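Transcriptional regulator (PDB 3QFI) is named a transcriptional regulator and belongs to the LytR-CpsA-Psr family, built around a mixed beta-sheet flanked by helices. Local coordinates at residues T45-I50 against I60-D65. Residues are numbered along the deposited sequence; the frame is centred on the assembly and turned at random.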
loop_
_atom_site.group_PDB
_atom_site.type_symbol
_atom_site.label_atom_id
_atom_site.label_comp_id
_atom_site.label_asym_id
_atom_site.label_seq_id
_atom_site.Cartn_x
_atom_site.Cartn_y
_atom_site.Cartn_z
ATOM N N THR A 45 2.426 1.951 -4.045
ATOM C CA THR A 45 1.796 0.646 -3.957
ATOM C C THR A 45 1.742 0.215 -2.510
ATOM O O THR A 45 2.768 0.138 -1.840
ATOM C CB THR A 45 2.615 -0.376 -4.748
ATOM O OG1 THR A 45 2.689 0.046 -6.113
ATOM C CG2 THR A 45 1.988 -1.763 -4.666
ATOM N N MET A 46 0.543 -0.089 -2.037
ATOM C CA MET A 46 0.364 -0.494 -0.651
ATOM C C MET A 46 -0.523 -1.739 -0.538
ATOM O O MET A 46 -1.251 -2.079 -1.474
ATOM C CB MET A 46 -0.266 0.671 0.123
ATOM C CG MET A 46 -0.333 0.513 1.633
ATOM S SD MET A 46 -1.257 1.885 2.427
ATOM C CE MET A 46 -0.262 3.349 1.964
ATOM N N VAL A 47 -0.439 -2.421 0.604
ATOM C CA VAL A 47 -1.255 -3.596 0.863
ATOM C C VAL A 47 -1.849 -3.494 2.255
ATOM O O VAL A 47 -1.163 -3.125 3.210
ATOM C CB VAL A 47 -0.455 -4.903 0.782
ATOM C CG1 VAL A 47 -1.369 -6.077 1.100
ATOM C CG2 VAL A 47 0.145 -5.069 -0.610
ATOM N N VAL A 48 -3.135 -3.809 2.363
ATOM C CA VAL A 48 -3.831 -3.748 3.645
ATOM C C VAL A 48 -4.535 -5.071 3.916
ATOM O O VAL A 48 -5.125 -5.659 3.009
ATOM C CB VAL A 48 -4.892 -2.608 3.658
ATOM C CG1 VAL A 48 -5.688 -2.638 4.956
ATOM C CG2 VAL A 48 -4.210 -1.270 3.499
ATOM N N THR A 49 -4.444 -5.557 5.152
ATOM C CA THR A 49 -5.125 -6.795 5.521
ATOM C C THR A 49 -6.196 -6.473 6.557
ATOM O O THR A 49 -5.920 -5.864 7.594
ATOM C CB THR A 49 -4.166 -7.875 6.104
ATOM O OG1 THR A 49 -3.414 -7.335 7.197
ATOM C CG2 THR A 49 -3.228 -8.392 5.023
ATOM N N ILE A 50 -7.426 -6.865 6.249
ATOM C CA ILE A 50 -8.555 -6.627 7.128
ATOM C C ILE A 50 -8.832 -7.937 7.861
ATOM O O ILE A 50 -9.229 -8.931 7.246
ATOM C CB ILE A 50 -9.798 -6.189 6.300
ATOM C CG1 ILE A 50 -9.384 -5.116 5.286
ATOM C CG2 ILE A 50 -10.898 -5.632 7.212
ATOM C CD1 ILE A 50 -8.799 -3.871 5.910
ATOM N N ILE A 60 0.867 -2.019 4.447
ATOM C CA ILE A 60 2.181 -2.454 4.032
ATOM C C ILE A 60 2.614 -1.659 2.815
ATOM O O ILE A 60 2.059 -1.804 1.734
ATOM C CB ILE A 60 2.165 -3.984 3.698
ATOM C CG1 ILE A 60 3.107 -4.745 4.619
ATOM C CG2 ILE A 60 2.600 -4.227 2.275
ATOM C CD1 ILE A 60 4.569 -4.415 4.419
ATOM N N SER A 61 3.592 -0.793 3.013
ATOM C CA SER A 61 4.128 0.008 1.934
ATOM C C SER A 61 5.127 -0.850 1.175
ATOM O O SER A 61 5.932 -1.561 1.793
ATOM C CB SER A 61 4.878 1.210 2.491
ATOM O OG SER A 61 4.012 2.127 3.133
ATOM N N LEU A 62 5.081 -0.798 -0.151
ATOM C CA LEU A 62 6.042 -1.541 -0.963
ATOM C C LEU A 62 6.923 -0.534 -1.705
ATOM O O LEU A 62 6.432 0.252 -2.516
ATOM C CB LEU A 62 5.321 -2.442 -1.968
ATOM C CG LEU A 62 4.526 -3.577 -1.317
ATOM C CD1 LEU A 62 3.566 -4.194 -2.307
ATOM C CD2 LEU A 62 5.498 -4.610 -0.779
ATOM N N ASP A 63 8.217 -0.550 -1.414
ATOM C CA ASP A 63 9.160 0.352 -2.072
ATOM C C ASP A 63 9.232 -0.020 -3.554
ATOM O O ASP A 63 9.226 -1.197 -3.897
ATOM C CB ASP A 63 10.550 0.230 -1.439
ATOM C CG ASP A 63 11.533 1.256 -1.978
ATOM O OD1 ASP A 63 11.831 1.252 -3.196
ATOM O OD2 ASP A 63 12.022 2.075 -1.173
ATOM N N ARG A 64 9.295 0.987 -4.420
ATOM C CA ARG A 64 9.351 0.769 -5.858
ATOM C C ARG A 64 10.665 0.149 -6.320
ATOM O O ARG A 64 10.738 -0.463 -7.390
ATOM C CB ARG A 64 9.124 2.095 -6.602
ATOM C CG ARG A 64 10.232 3.144 -6.411
ATOM C CD ARG A 64 9.925 4.464 -7.145
ATOM N NE ARG A 64 8.745 5.116 -6.576
ATOM C CZ ARG A 64 8.258 6.301 -6.951
ATOM N NH1 ARG A 64 8.837 7.010 -7.916
ATOM N NH2 ARG A 64 7.181 6.782 -6.341
ATOM N N ASP A 65 11.711 0.304 -5.524
ATOM C CA ASP A 65 13.001 -0.246 -5.912
ATOM C C ASP A 65 13.198 -1.695 -5.473
ATOM O O ASP A 65 14.266 -2.269 -5.662
ATOM C CB ASP A 65 14.114 0.634 -5.348
ATOM C CG ASP A 65 14.029 2.066 -5.850
ATOM O OD1 ASP A 65 14.271 2.999 -5.049
ATOM O OD2 ASP A 65 13.729 2.257 -7.055
#
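Val47 and Ile60 lie side by side on one face of an antiparallel strand pair, both pointing the same way. Val47 CB meets Ile60 CG2 at 3.5 Å. The CG2 branch of Val47, set beside its own backbone N, leans toward Leu62 and lies 3.9 Å from Leu62 CD1. That same CD1 also receives the methyl of Thr45, with CG2 to CD1 at 3.7 Å. Thr45 turns this methyl anti to its backbone N (chi1 -59° for OG1). The Thr45 and Leu62 side chains therefore meet at a slant through carbon, not through the hydroxyl.

Met46 and Ser61 face each other as a non-hydrogen-bonded pair on the other side of the sheet. Their side chains do not touch. Met46 CG instead sits over the backbone of Ile60, 3.3 Å from Ile60 O. Ser61 OG hydrogen-bonds Arg174 of helix 166-184, which covers this face.

Backbone hydrogen bonds tie the strands. Val47 N donates to Ile60 O at 2.8 Å. Leu62 N donates to Thr45 O at 3.0 Å. In the loop at residues 63-65, Asp63 OD1 accepts from Asp65 N in an Asx turn, and Asp65 OD2 forms a salt bridge with Lys78.

The pair belongs to the hairpin of strands 44-51 and 56-62, inside the mixed sheet of this LytR-CpsA-Psr family protein. Thr45, Val47, Ile60 and Leu62 pack through carbon on one face. The other face holds apolar Met46 beside Ser61, whose hydroxyl makes a polar link from the buried sheet to Arg174 on the helix.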